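Local coordinates for tyrosinase (Aspergillus oryzae, PDB 3W6Q), which probably catalyses the copper-dependent oxidation of monophenols and diphenols to ortho-quinones, as other tyrosinases of the type 3 copper family do, at residues Gly69-Pro74 against Gly94-Asn99; Thr562-Val567 against Asp608-Glu613; Arg459-Tyr464 against Thr590-Pro595; Leu584-Gly589 against Asp602-Ala607. All coordinates share one frame; numbering follows the deposited sequence. Where two conformers were deposited one is given.

Contact 1: residues Gly69-Pro74 against Gly94-Asn99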
loop_
_atom_site.group_PDB
_atom_site.type_symbol
_atom_site.label_atom_id
_atom_site.label_comp_id
_atom_site.label_asym_id
_atom_site.label_seq_id
_atom_site.Cartn_x
_atom_site.Cartn_y
_atom_site.Cartn_z
ATOM N N GLY A 69 -20.109 -16.391 -1.107
ATOM C CA GLY A 69 -21.233 -16.326 -0.184
ATOM C C GLY A 69 -21.517 -17.605 0.588
ATOM O O GLY A 69 -22.150 -17.568 1.646
ATOM N N ILE A 70 -21.061 -18.743 0.072
ATOM C CA ILE A 70 -21.254 -20.013 0.774
ATOM C C ILE A 70 -20.553 -19.985 2.135
ATOM O O ILE A 70 -21.053 -20.507 3.130
ATOM C CB ILE A 70 -20.716 -21.196 -0.053
ATOM C CG1 ILE A 70 -21.594 -21.415 -1.295
ATOM C CG2 ILE A 70 -20.662 -22.474 0.799
ATOM C CD1 ILE A 70 -20.928 -22.263 -2.373
ATOM N N HIS A 71 -19.402 -19.330 2.171
ATOM C CA HIS A 71 -18.550 -19.331 3.350
ATOM C C HIS A 71 -19.178 -18.592 4.529
ATOM O O HIS A 71 -19.162 -19.089 5.651
ATOM C CB HIS A 71 -17.178 -18.732 2.985
ATOM C CG HIS A 71 -16.150 -18.858 4.065
ATOM N ND1 HIS A 71 -15.854 -17.827 4.932
ATOM C CD2 HIS A 71 -15.330 -19.882 4.401
ATOM C CE1 HIS A 71 -14.901 -18.217 5.762
ATOM N NE2 HIS A 71 -14.565 -19.457 5.460
ATOM N N GLY A 72 -19.736 -17.413 4.271
ATOM C CA GLY A 72 -20.246 -16.559 5.329
ATOM C C GLY A 72 -21.356 -15.627 4.870
ATOM O O GLY A 72 -22.378 -16.078 4.353
ATOM N N ALA A 73 -21.164 -14.322 5.070
ATOM C CA ALA A 73 -22.162 -13.325 4.673
ATOM C C ALA A 73 -22.281 -13.299 3.146
ATOM O O ALA A 73 -21.291 -13.547 2.447
ATOM C CB ALA A 73 -21.772 -11.940 5.210
ATOM N N PRO A 74 -23.476 -12.973 2.614
ATOM C CA PRO A 74 -24.699 -12.508 3.292
ATOM C C PRO A 74 -25.608 -13.628 3.821
ATOM O O PRO A 74 -26.803 -13.383 4.035
ATOM C CB PRO A 74 -25.423 -11.717 2.193
ATOM C CG PRO A 74 -25.018 -12.408 0.914
ATOM C CD PRO A 74 -23.603 -12.919 1.143
ATOM N N GLY A 94 -22.348 -19.088 8.619
ATOM C CA GLY A 94 -22.369 -19.627 7.271
ATOM C C GLY A 94 -22.190 -21.134 7.227
ATOM O O GLY A 94 -22.228 -21.808 8.265
ATOM N N PHE A 95 -21.990 -21.673 6.027
ATOM C CA PHE A 95 -21.886 -23.123 5.859
ATOM C C PHE A 95 -20.510 -23.633 6.270
ATOM O O PHE A 95 -20.317 -24.830 6.484
ATOM C CB PHE A 95 -22.134 -23.526 4.406
ATOM C CG PHE A 95 -23.572 -23.388 3.959
ATOM C CD1 PHE A 95 -24.548 -24.270 4.420
ATOM C CD2 PHE A 95 -23.937 -22.400 3.048
ATOM C CE1 PHE A 95 -25.867 -24.155 4.001
ATOM C CE2 PHE A 95 -25.254 -22.277 2.615
ATOM C CZ PHE A 95 -26.222 -23.164 3.093
ATOM N N CYS A 96 -19.548 -22.724 6.362
ATOM C CA CYS A 96 -18.175 -23.136 6.623
ATOM C C CYS A 96 -18.045 -23.814 7.986
ATOM O O CYS A 96 -18.771 -23.513 8.934
ATOM C CB CYS A 96 -17.203 -21.959 6.499
ATOM S SG CYS A 96 -17.400 -20.706 7.766
ATOM N N VAL A 97 -17.133 -24.766 8.065
ATOM C CA VAL A 97 -16.901 -25.455 9.321
ATOM C C VAL A 97 -15.676 -24.850 9.983
ATOM O O VAL A 97 -14.608 -24.811 9.371
ATOM C CB VAL A 97 -16.654 -26.955 9.099
ATOM C CG1 VAL A 97 -16.236 -27.608 10.409
ATOM C CG2 VAL A 97 -17.910 -27.618 8.526
ATOM N N HIS A 98 -15.836 -24.382 11.222
ATOM C CA HIS A 98 -14.721 -23.887 12.020
ATOM C C HIS A 98 -14.737 -24.527 13.405
ATOM O O HIS A 98 -15.797 -24.818 13.937
ATOM C CB HIS A 98 -14.772 -22.358 12.132
ATOM C CG HIS A 98 -14.417 -21.657 10.855
ATOM N ND1 HIS A 98 -15.039 -20.499 10.442
ATOM C CD2 HIS A 98 -13.501 -21.952 9.900
ATOM C CE1 HIS A 98 -14.521 -20.110 9.290
ATOM N NE2 HIS A 98 -13.589 -20.977 8.936
ATOM N N ASN A 99 -13.553 -24.744 13.975
ATOM C CA ASN A 99 -13.410 -25.363 15.297
ATOM C C ASN A 99 -14.119 -26.719 15.389
ATOM O O ASN A 99 -14.757 -27.030 16.390
ATOM C CB ASN A 99 -13.875 -24.406 16.413
ATOM C CG ASN A 99 -13.197 -24.691 17.762
ATOM O OD1 ASN A 99 -11.973 -24.669 17.871
ATOM N ND2 ASN A 99 -13.999 -24.939 18.791
HETATM O O HOH W 1 -12.270 -20.723 6.712
HETATM O O HOH W 2 -19.336 -18.612 8.678
#
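His71 and His98 lie close together at the two ends of a loop of the tyrosinase central domain, and their donor atoms converge with one of His107 on a common point, a pattern consistent with a copper site of the type 3 pair modelled without its metal. The loop is joined at its base by a backbone bond from Phe95 N to Ile70 O (3.3 Å). Beside it, Ile70 CG2 rests 4.0 Å from Phe95 CD2, and Ile70 O lies at the edge of the Phe95 ring. With CG anti to its backbone N (chi1 -172°), His71 sends its ring along the loop toward His98. Cys96, built in two conformers, packs against the His71 ring: in the one described, SG sits over a face, 4.0 Å from the ring centroid. The two imidazoles meet obliquely, planes at 70°. One water bridges them, 2.9 Å from His71 NE2 and 2.6 Å from His98 NE2, in the plane of each ring. A second accepts from Gly94 N and donates to His71 O. Phe372 adds an edge-to-face contact to His71. The shared water is held by two NE2 atoms, which suggests that it sits close to where copper would bind.

Contact 2: residues Thr562-Val567 against Asp608-Glu613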
loop_
_atom_site.group_PDB
_atom_site.type_symbol
_atom_site.label_atom_id
_atom_site.label_comp_id
_atom_site.label_asym_id
_atom_site.label_seq_id
_atom_site.Cartn_x
_atom_site.Cartn_y
_atom_site.Cartn_z
ATOM N N THR A 562 8.743 -16.168 32.368
ATOM C CA THR A 562 7.302 -16.302 32.528
ATOM C C THR A 562 6.667 -15.732 31.272
ATOM O O THR A 562 6.885 -14.564 30.955
ATOM C CB THR A 562 6.772 -15.469 33.703
ATOM O OG1 THR A 562 7.352 -15.925 34.927
ATOM C CG2 THR A 562 5.253 -15.588 33.787
ATOM N N PRO A 563 5.890 -16.550 30.546
ATOM C CA PRO A 563 5.197 -16.027 29.362
ATOM C C PRO A 563 4.166 -14.990 29.785
ATOM O O PRO A 563 3.359 -15.247 30.674
ATOM C CB PRO A 563 4.487 -17.259 28.783
ATOM C CG PRO A 563 5.195 -18.447 29.394
ATOM C CD PRO A 563 5.623 -17.982 30.763
ATOM N N ARG A 564 4.225 -13.810 29.188
ATOM C CA ARG A 564 3.236 -12.786 29.477
ATOM C C ARG A 564 2.365 -12.620 28.242
ATOM O O ARG A 564 2.857 -12.669 27.118
ATOM C CB ARG A 564 3.921 -11.480 29.880
ATOM C CG ARG A 564 4.881 -11.669 31.050
ATOM C CD ARG A 564 5.478 -10.370 31.554
ATOM N NE ARG A 564 6.477 -10.648 32.585
ATOM C CZ ARG A 564 6.198 -10.828 33.874
ATOM N NH1 ARG A 564 4.945 -10.740 34.304
ATOM N NH2 ARG A 564 7.175 -11.092 34.733
ATOM N N TYR A 565 1.060 -12.468 28.455
ATOM C CA TYR A 565 0.142 -12.336 27.326
ATOM C C TYR A 565 -0.747 -11.107 27.409
ATOM O O TYR A 565 -1.051 -10.609 28.496
ATOM C CB TYR A 565 -0.711 -13.599 27.133
ATOM C CG TYR A 565 -1.624 -13.923 28.289
ATOM C CD1 TYR A 565 -2.892 -13.356 28.378
ATOM C CD2 TYR A 565 -1.230 -14.808 29.285
ATOM C CE1 TYR A 565 -3.736 -13.649 29.443
ATOM C CE2 TYR A 565 -2.066 -15.107 30.348
ATOM C CZ TYR A 565 -3.322 -14.522 30.419
ATOM O OH TYR A 565 -4.169 -14.814 31.474
ATOM N N VAL A 566 -1.141 -10.617 26.243
ATOM C CA VAL A 566 -2.123 -9.553 26.136
ATOM C C VAL A 566 -3.133 -9.988 25.083
ATOM O O VAL A 566 -2.756 -10.525 24.042
ATOM C CB VAL A 566 -1.472 -8.200 25.729
ATOM C CG1 VAL A 566 -2.532 -7.096 25.579
ATOM C CG2 VAL A 566 -0.427 -7.777 26.738
ATOM N N VAL A 567 -4.416 -9.795 25.368
ATOM C CA VAL A 567 -5.466 -10.065 24.391
ATOM C C VAL A 567 -5.869 -8.753 23.729
ATOM O O VAL A 567 -6.355 -7.835 24.390
ATOM C CB VAL A 567 -6.705 -10.699 25.048
ATOM C CG1 VAL A 567 -7.788 -10.943 24.000
ATOM C CG2 VAL A 567 -6.319 -12.007 25.765
ATOM N N ASP A 608 4.206 -21.035 33.781
ATOM C CA ASP A 608 2.814 -20.689 33.539
ATOM C C ASP A 608 2.713 -19.214 33.183
ATOM O O ASP A 608 3.425 -18.382 33.745
ATOM C CB ASP A 608 1.967 -20.987 34.776
ATOM C CG ASP A 608 1.859 -22.470 35.057
ATOM O OD1 ASP A 608 1.189 -23.175 34.270
ATOM O OD2 ASP A 608 2.445 -22.928 36.059
ATOM N N GLY A 609 1.835 -18.899 32.238
ATOM C CA GLY A 609 1.693 -17.545 31.752
ATOM C C GLY A 609 0.902 -16.673 32.704
ATOM O O GLY A 609 0.203 -17.176 33.577
ATOM N N LYS A 610 1.025 -15.361 32.540
ATOM C CA LYS A 610 0.204 -14.417 33.293
ATOM C C LYS A 610 -0.044 -13.191 32.435
ATOM O O LYS A 610 0.810 -12.795 31.634
ATOM C CB LYS A 610 0.851 -14.034 34.625
ATOM C CG LYS A 610 2.230 -13.412 34.517
ATOM C CD LYS A 610 2.815 -13.095 35.912
ATOM C CE LYS A 610 2.073 -11.958 36.610
ATOM N NZ LYS A 610 2.723 -11.536 37.897
ATOM N N ARG A 611 -1.229 -12.612 32.580
ATOM C CA ARG A 611 -1.622 -11.467 31.775
ATOM C C ARG A 611 -0.736 -10.264 32.093
ATOM O O ARG A 611 -0.429 -9.999 33.253
ATOM C CB ARG A 611 -3.090 -11.129 32.038
ATOM C CG ARG A 611 -3.736 -10.246 30.985
ATOM C CD ARG A 611 -5.129 -9.814 31.423
ATOM N NE ARG A 611 -5.967 -10.947 31.805
ATOM C CZ ARG A 611 -6.752 -11.621 30.971
ATOM N NH1 ARG A 611 -6.822 -11.287 29.685
ATOM N NH2 ARG A 611 -7.475 -12.633 31.427
ATOM N N ALA A 612 -0.319 -9.547 31.060
ATOM C CA ALA A 612 0.438 -8.325 31.257
ATOM C C ALA A 612 -0.520 -7.140 31.189
ATOM O O ALA A 612 -1.464 -7.132 30.390
ATOM C CB ALA A 612 1.520 -8.187 30.195
ATOM N N GLU A 613 -0.259 -6.142 32.021
ATOM C CA GLU A 613 -1.028 -4.910 32.031
ATOM C C GLU A 613 -0.493 -3.947 30.985
ATOM O O GLU A 613 0.704 -3.938 30.682
ATOM C CB GLU A 613 -0.948 -4.255 33.409
ATOM C CG GLU A 613 -1.539 -5.090 34.532
ATOM C CD GLU A 613 -3.041 -4.901 34.677
ATOM O OE1 GLU A 613 -3.520 -4.841 35.830
ATOM O OE2 GLU A 613 -3.743 -4.810 33.646
HETATM O O HOH W 3 6.191 -11.391 37.498
HETATM O O HOH W 4 2.740 -10.038 33.555
HETATM O O HOH W 5 -5.067 -8.971 27.774
#
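Tyr565 O takes a nearly straight hydrogen bond from Ala612 N (2.9 Å, 172° at the hydrogen) and a CA-H...O contact from Arg611. It belongs to a short parallel ladder between strands 563-568 and 604-611, in which Lys610 N also donates to Pro563 O and Tyr565 N to Lys610 O. That last donor stands above the plane of the Lys610 carbonyl. The Tyr565 side chain folds back over the ladder: its CG lies between the backbone N and the carbonyl carbon (chi1 63°), which lays the ring against the neighbouring strand. Arg611 CA sits 3.7 Å above the ring plane, over its centre, and Tyr565 CE1 lies over a face of the Arg611 guanidinium, in the conformer described, 3.9 Å from its CZ, the two planes 73° apart. NH1 of that guanidinium has its main partner outside, Val578 O. On the face of the sheet away from Tyr565 and Arg611, Arg564 (again in one of two conformers) and Lys610 run side by side in the same direction, so that Arg564 NH1 touches Lys610 CD at 3.6 Å and approaches Lys610 NZ to 4.3 Å. Farther along, Val566 CG2 meets Ala612 CB at 4.0 Å. A water accepts from Arg564 NH2 (3.0 Å) and, only weakly, from Lys610 NZ. This may ease the repulsion between two like charges that the parallel register places side by side at the surface.

Contact 3: residues Arg459-Tyr464 against Thr590-Pro595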
loop_
_atom_site.group_PDB
_atom_site.type_symbol
_atom_site.label_atom_id
_atom_site.label_comp_id
_atom_site.label_asym_id
_atom_site.label_seq_id
_atom_site.Cartn_x
_atom_site.Cartn_y
_atom_site.Cartn_z
ATOM N N ARG A 459 15.798 -23.376 7.011
ATOM C CA ARG A 459 16.095 -22.209 7.841
ATOM C C ARG A 459 16.043 -22.555 9.332
ATOM O O ARG A 459 16.943 -22.191 10.094
ATOM C CB ARG A 459 15.153 -21.050 7.520
ATOM C CG ARG A 459 15.485 -19.745 8.244
ATOM C CD ARG A 459 16.916 -19.275 7.967
ATOM N NE ARG A 459 17.139 -17.938 8.509
ATOM C CZ ARG A 459 18.293 -17.273 8.465
ATOM N NH1 ARG A 459 19.370 -17.818 7.903
ATOM N NH2 ARG A 459 18.367 -16.053 8.991
ATOM N N THR A 460 14.983 -23.250 9.739
ATOM C CA THR A 460 14.817 -23.635 11.133
ATOM C C THR A 460 16.032 -24.421 11.612
ATOM O O THR A 460 16.619 -24.098 12.654
ATOM C CB THR A 460 13.509 -24.446 11.365
ATOM O OG1 THR A 460 12.377 -23.577 11.244
ATOM C CG2 THR A 460 13.491 -25.062 12.753
ATOM N N LYS A 461 16.432 -25.435 10.849
ATOM C CA LYS A 461 17.561 -26.263 11.266
ATOM C C LYS A 461 18.851 -25.450 11.295
ATOM O O LYS A 461 19.646 -25.575 12.217
ATOM C CB LYS A 461 17.723 -27.474 10.341
ATOM C CG LYS A 461 16.620 -28.513 10.461
ATOM C CD LYS A 461 16.596 -29.402 9.218
ATOM C CE LYS A 461 15.765 -30.658 9.427
ATOM N NZ LYS A 461 15.911 -31.607 8.278
ATOM N N GLU A 462 19.045 -24.605 10.286
ATOM C CA GLU A 462 20.246 -23.772 10.198
ATOM C C GLU A 462 20.412 -22.866 11.422
ATOM O O GLU A 462 21.515 -22.705 11.947
ATOM C CB GLU A 462 20.191 -22.907 8.933
ATOM C CG GLU A 462 21.406 -22.018 8.754
ATOM C CD GLU A 462 21.225 -20.981 7.660
ATOM O OE1 GLU A 462 20.067 -20.731 7.248
ATOM O OE2 GLU A 462 22.249 -20.413 7.217
ATOM N N VAL A 463 19.316 -22.269 11.873
ATOM C CA VAL A 463 19.387 -21.353 13.007
ATOM C C VAL A 463 19.414 -22.093 14.349
ATOM O O VAL A 463 20.212 -21.757 15.219
ATOM C CB VAL A 463 18.245 -20.303 12.982
ATOM C CG1 VAL A 463 18.331 -19.387 14.197
ATOM C CG2 VAL A 463 18.303 -19.478 11.693
ATOM N N TYR A 464 18.556 -23.099 14.514
ATOM C CA TYR A 464 18.497 -23.850 15.774
ATOM C C TYR A 464 19.820 -24.567 16.094
ATOM O O TYR A 464 20.136 -24.795 17.263
ATOM C CB TYR A 464 17.396 -24.910 15.750
ATOM C CG TYR A 464 15.970 -24.457 16.019
ATOM C CD1 TYR A 464 15.420 -23.355 15.372
ATOM C CD2 TYR A 464 15.150 -25.190 16.878
ATOM C CE1 TYR A 464 14.097 -22.974 15.601
ATOM C CE2 TYR A 464 13.839 -24.822 17.115
ATOM C CZ TYR A 464 13.310 -23.718 16.471
ATOM O OH TYR A 464 11.993 -23.358 16.708
ATOM N N THR A 590 16.193 -31.759 19.765
ATOM C CA THR A 590 15.529 -30.861 18.828
ATOM C C THR A 590 14.290 -31.560 18.305
ATOM O O THR A 590 14.250 -32.789 18.244
ATOM C CB THR A 590 16.429 -30.551 17.629
ATOM O OG1 THR A 590 16.586 -31.740 16.841
ATOM C CG2 THR A 590 17.799 -30.067 18.096
ATOM N N PHE A 591 13.283 -30.789 17.904
ATOM C CA PHE A 591 12.036 -31.398 17.457
ATOM C C PHE A 591 12.199 -32.125 16.130
ATOM O O PHE A 591 11.501 -33.103 15.869
ATOM C CB PHE A 591 10.887 -30.378 17.386
ATOM C CG PHE A 591 10.947 -29.455 16.195
ATOM C CD1 PHE A 591 10.431 -29.849 14.955
ATOM C CD2 PHE A 591 11.484 -28.180 16.318
ATOM C CE1 PHE A 591 10.474 -28.992 13.850
ATOM C CE2 PHE A 591 11.516 -27.299 15.217
ATOM C CZ PHE A 591 11.021 -27.714 13.983
ATOM N N TYR A 592 13.115 -31.648 15.289
ATOM C CA TYR A 592 13.249 -32.222 13.947
ATOM C C TYR A 592 14.084 -33.495 13.936
ATOM O O TYR A 592 14.030 -34.275 12.986
ATOM C CB TYR A 592 13.790 -31.199 12.941
ATOM C CG TYR A 592 14.968 -30.393 13.437
ATOM C CD1 TYR A 592 16.263 -30.895 13.350
ATOM C CD2 TYR A 592 14.789 -29.124 13.975
ATOM C CE1 TYR A 592 17.344 -30.160 13.799
ATOM C CE2 TYR A 592 15.871 -28.379 14.433
ATOM C CZ TYR A 592 17.141 -28.903 14.341
ATOM O OH TYR A 592 18.220 -28.174 14.782
ATOM N N ASP A 593 14.849 -33.716 14.998
ATOM C CA ASP A 593 15.607 -34.958 15.110
ATOM C C ASP A 593 14.826 -36.035 15.861
ATOM O O ASP A 593 15.213 -37.199 15.861
ATOM C CB ASP A 593 16.974 -34.708 15.748
ATOM C CG ASP A 593 17.901 -33.932 14.832
ATOM O OD1 ASP A 593 17.926 -34.239 13.619
ATOM O OD2 ASP A 593 18.590 -33.010 15.316
ATOM N N ALA A 594 13.716 -35.630 16.477
ATOM C CA ALA A 594 12.840 -36.538 17.225
ATOM C C ALA A 594 12.340 -37.792 16.466
ATOM O O ALA A 594 12.363 -38.892 17.025
ATOM C CB ALA A 594 11.669 -35.764 17.848
ATOM N N PRO A 595 11.882 -37.639 15.199
ATOM C CA PRO A 595 11.450 -38.840 14.464
ATOM C C PRO A 595 12.514 -39.935 14.353
ATOM O O PRO A 595 12.167 -41.096 14.140
ATOM C CB PRO A 595 11.088 -38.300 13.068
ATOM C CG PRO A 595 11.565 -36.871 13.037
ATOM C CD PRO A 595 11.558 -36.409 14.454
#
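Tyr592 reaches from its loop to helix 448-464, and each part of it meets something different. CB lies near the end of the Lys461 chain, 4.1 Å from CE. Next comes the ring, turned toward the helix by a CG set between the backbone N and the carbonyl carbon (chi1 45°). Lys461 CG stands over the middle of one face, 3.6 Å from the centroid and close to the ring normal, a CH-pi contact; Thr590 OG1 lies over the opposite face, toward the rim. At the ring's edge CE2 comes 4.0 Å from Tyr464 CB, and the tip, OH, rests 3.5 Å from that same methylene carbon. The extended Lys461 chain carries its NZ past the ring to Ser453 OG. Next door, Phe591 presents its edge to the face of Tyr464 in an offset edge-to-face pair (centroids 5.9 Å apart, planes at 82°), while Thr460 CG2 touches Phe591 CZ at 3.8 Å. The hydroxyl of Tyr464 leaves this apolar patch to bond Asp285 and Arg289. Thr590 OG1 meanwhile donates to Asp593 OD2 (2.8 Å) and accepts from Asp593 N, two bonds within the turn that carries both rings. An ST motif at Thr590 thus opens an irregular helical turn, whose two aromatic residues pack, without a hydrogen bond between the segments, on the last turn of helix 448-464.

Contact 4: residues Leu584-Gly589 against Asp602-Ala607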
loop_
_atom_site.group_PDB
_atom_site.type_symbol
_atom_site.label_atom_id
_atom_site.label_comp_id
_atom_site.label_asym_id
_atom_site.label_seq_id
_atom_site.Cartn_x
_atom_site.Cartn_y
_atom_site.Cartn_z
ATOM N N LEU A 584 4.601 -22.648 29.110
ATOM C CA LEU A 584 5.826 -22.940 28.399
ATOM C C LEU A 584 6.235 -24.367 28.728
ATOM O O LEU A 584 6.172 -24.789 29.890
ATOM C CB LEU A 584 6.916 -21.953 28.814
ATOM C CG LEU A 584 8.294 -22.082 28.161
ATOM C CD1 LEU A 584 8.217 -21.805 26.655
ATOM C CD2 LEU A 584 9.263 -21.126 28.851
ATOM N N HIS A 585 6.636 -25.115 27.706
ATOM C CA HIS A 585 7.006 -26.516 27.883
ATOM C C HIS A 585 8.352 -26.804 27.237
ATOM O O HIS A 585 8.696 -26.204 26.219
ATOM C CB HIS A 585 5.956 -27.427 27.259
ATOM C CG HIS A 585 4.553 -27.105 27.667
ATOM N ND1 HIS A 585 3.898 -27.779 28.675
ATOM C CD2 HIS A 585 3.680 -26.181 27.201
ATOM C CE1 HIS A 585 2.679 -27.287 28.809
ATOM N NE2 HIS A 585 2.520 -26.318 27.926
ATOM N N LYS A 586 9.090 -27.752 27.810
ATOM C CA LYS A 586 10.448 -28.037 27.369
ATOM C C LYS A 586 10.677 -29.539 27.181
ATOM O O LYS A 586 10.065 -30.354 27.868
ATOM C CB LYS A 586 11.443 -27.477 28.399
ATOM C CG LYS A 586 12.884 -27.903 28.191
ATOM C CD LYS A 586 13.818 -27.363 29.268
ATOM C CE LYS A 586 15.256 -27.749 28.958
ATOM N NZ LYS A 586 16.219 -27.107 29.898
ATOM N N THR A 587 11.541 -29.901 26.236
ATOM C CA THR A 587 12.088 -31.254 26.195
ATOM C C THR A 587 13.555 -31.271 25.776
ATOM O O THR A 587 14.071 -30.289 25.251
ATOM C CB THR A 587 11.311 -32.189 25.252
ATOM O OG1 THR A 587 11.743 -33.539 25.477
ATOM C CG2 THR A 587 11.568 -31.822 23.786
ATOM N N GLU A 588 14.219 -32.401 26.021
ATOM C CA GLU A 588 15.569 -32.617 25.526
ATOM C C GLU A 588 15.500 -32.992 24.051
ATOM O O GLU A 588 14.570 -33.672 23.618
ATOM C CB GLU A 588 16.275 -33.735 26.308
ATOM C CG GLU A 588 16.682 -33.365 27.728
ATOM C CD GLU A 588 15.495 -33.261 28.675
ATOM O OE1 GLU A 588 14.471 -33.943 28.436
ATOM O OE2 GLU A 588 15.580 -32.486 29.652
ATOM N N GLY A 589 16.491 -32.556 23.284
ATOM C CA GLY A 589 16.554 -32.879 21.873
ATOM C C GLY A 589 15.822 -31.848 21.037
ATOM O O GLY A 589 14.946 -31.139 21.536
ATOM N N ASP A 602 8.106 -36.166 24.893
ATOM C CA ASP A 602 7.748 -35.892 26.282
ATOM C C ASP A 602 8.166 -34.496 26.722
ATOM O O ASP A 602 9.326 -34.253 27.066
ATOM C CB ASP A 602 8.353 -36.932 27.224
ATOM C CG ASP A 602 7.626 -38.258 27.169
ATOM O OD1 ASP A 602 6.536 -38.312 26.561
ATOM O OD2 ASP A 602 8.141 -39.241 27.746
ATOM N N TYR A 603 7.207 -33.582 26.720
ATOM C CA TYR A 603 7.464 -32.212 27.138
ATOM C C TYR A 603 7.027 -31.999 28.579
ATOM O O TYR A 603 6.008 -32.529 29.020
ATOM C CB TYR A 603 6.755 -31.223 26.210
ATOM C CG TYR A 603 7.452 -31.022 24.881
ATOM C CD1 TYR A 603 7.433 -32.013 23.909
ATOM C CD2 TYR A 603 8.124 -29.838 24.599
ATOM C CE1 TYR A 603 8.070 -31.835 22.692
ATOM C CE2 TYR A 603 8.759 -29.649 23.380
ATOM C CZ TYR A 603 8.725 -30.647 22.433
ATOM O OH TYR A 603 9.365 -30.473 21.227
ATOM N N ARG A 604 7.816 -31.229 29.316
ATOM C CA ARG A 604 7.466 -30.901 30.689
ATOM C C ARG A 604 7.155 -29.416 30.819
ATOM O O ARG A 604 7.818 -28.572 30.213
ATOM C CB ARG A 604 8.571 -31.326 31.663
ATOM C CG ARG A 604 9.934 -30.696 31.412
ATOM C CD ARG A 604 11.023 -31.373 32.263
ATOM N NE ARG A 604 12.302 -30.681 32.144
ATOM C CZ ARG A 604 13.263 -31.026 31.295
ATOM N NH1 ARG A 604 13.103 -32.074 30.497
ATOM N NH2 ARG A 604 14.390 -30.331 31.251
ATOM N N ARG A 605 6.118 -29.106 31.596
ATOM C CA ARG A 605 5.688 -27.719 31.804
ATOM C C ARG A 605 6.724 -27.009 32.665
ATOM O O ARG A 605 7.038 -27.475 33.747
ATOM C CB ARG A 605 4.319 -27.679 32.496
ATOM C CG ARG A 605 3.720 -26.269 32.616
ATOM C CD ARG A 605 2.458 -26.257 33.484
ATOM N NE ARG A 605 1.333 -26.916 32.823
ATOM C CZ ARG A 605 0.244 -26.287 32.386
ATOM N NH1 ARG A 605 0.120 -24.975 32.555
ATOM N NH2 ARG A 605 -0.727 -26.968 31.787
ATOM N N VAL A 606 7.276 -25.900 32.188
ATOM C CA VAL A 606 8.320 -25.230 32.957
ATOM C C VAL A 606 7.950 -23.820 33.417
ATOM O O VAL A 606 8.634 -23.250 34.262
ATOM C CB VAL A 606 9.663 -25.192 32.207
ATOM C CG1 VAL A 606 10.273 -26.610 32.118
ATOM C CG2 VAL A 606 9.490 -24.546 30.838
ATOM N N ALA A 607 6.879 -23.261 32.861
ATOM C CA ALA A 607 6.380 -21.969 33.326
ATOM C C ALA A 607 4.923 -21.769 32.938
ATOM O O ALA A 607 4.469 -22.272 31.906
ATOM C CB ALA A 607 7.236 -20.818 32.787
HETATM O O HOH W 6 4.015 -30.476 29.230
#
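Thr587 CG2 lies over one face of the Tyr603 ring, a CH-pi contact of 3.6 Å to the centroid, and His585 O lies at the ring's edge. The guanidinium of Arg604, built in two conformers and described in one, has Lys586 CG over a face, offset toward the rim, and the Glu588 carboxylate at its edge; that of Arg605, salt-bridged to Asp608, has His585 CE1 over one face. The arginines belong to, and Tyr603 leads into, an antiparallel pair of strands, 580-588 and 604-611, interrupted by a classic beta bulge in which Val606 and Ala607 together face Leu584. Leu584 O takes a hydrogen bond from Val606 N (2.8 Å) and a weak one from Ala607 N, while Leu584 N donates to Ala607 O. Beyond the bulge, Lys586 and Arg604 exchange two backbone bonds. Glu588, bent at chi2 (72°), turns its carboxylate nearly coplanar with the Arg604 guanidinium, planes 12° apart. Both end nitrogens grip a single oxygen, NH1 at 2.6 Å and NH2 at 2.9 Å from Glu588 OE2, each on its syn side. Lys586 runs alongside Arg604, but its NZ is hydrogen-bonded to Tyr472 OH, and the salt bridge to Glu588 probably offsets the like charge beside it. Thr587 OG1, anti to the backbone N (chi1 -169°), donates to Asp602 O at 3.0 Å from above the carbonyl plane, which leaves the methyl to the tyrosine. While His585 NE2 bonds Ser475 OG, a water 2.8 Å from His585 ND1 donates to Tyr603 O at 2.9 Å.

From the N terminus, contact 1 closes first, a short loop of the central domain between helices 64-69 and 103-129, complete before the others begin. Contact 3 opens next, at the end of helix 448-464, and its partner segment follows strand 580-588. Contact 2 opens inside that span, on strand 563-568, and closes later on strand 604-611, so the two cross. Contact 4 is nested within contact 2 and also crosses contact 3. Contacts 2 and 4 share strand 604-611, placing it between its two neighbours in one mixed sheet, and Pro563 packs on Leu584 and Ala607 where they meet. Phe591 touches Tyr603, joining the helix-bound loop to that sheet.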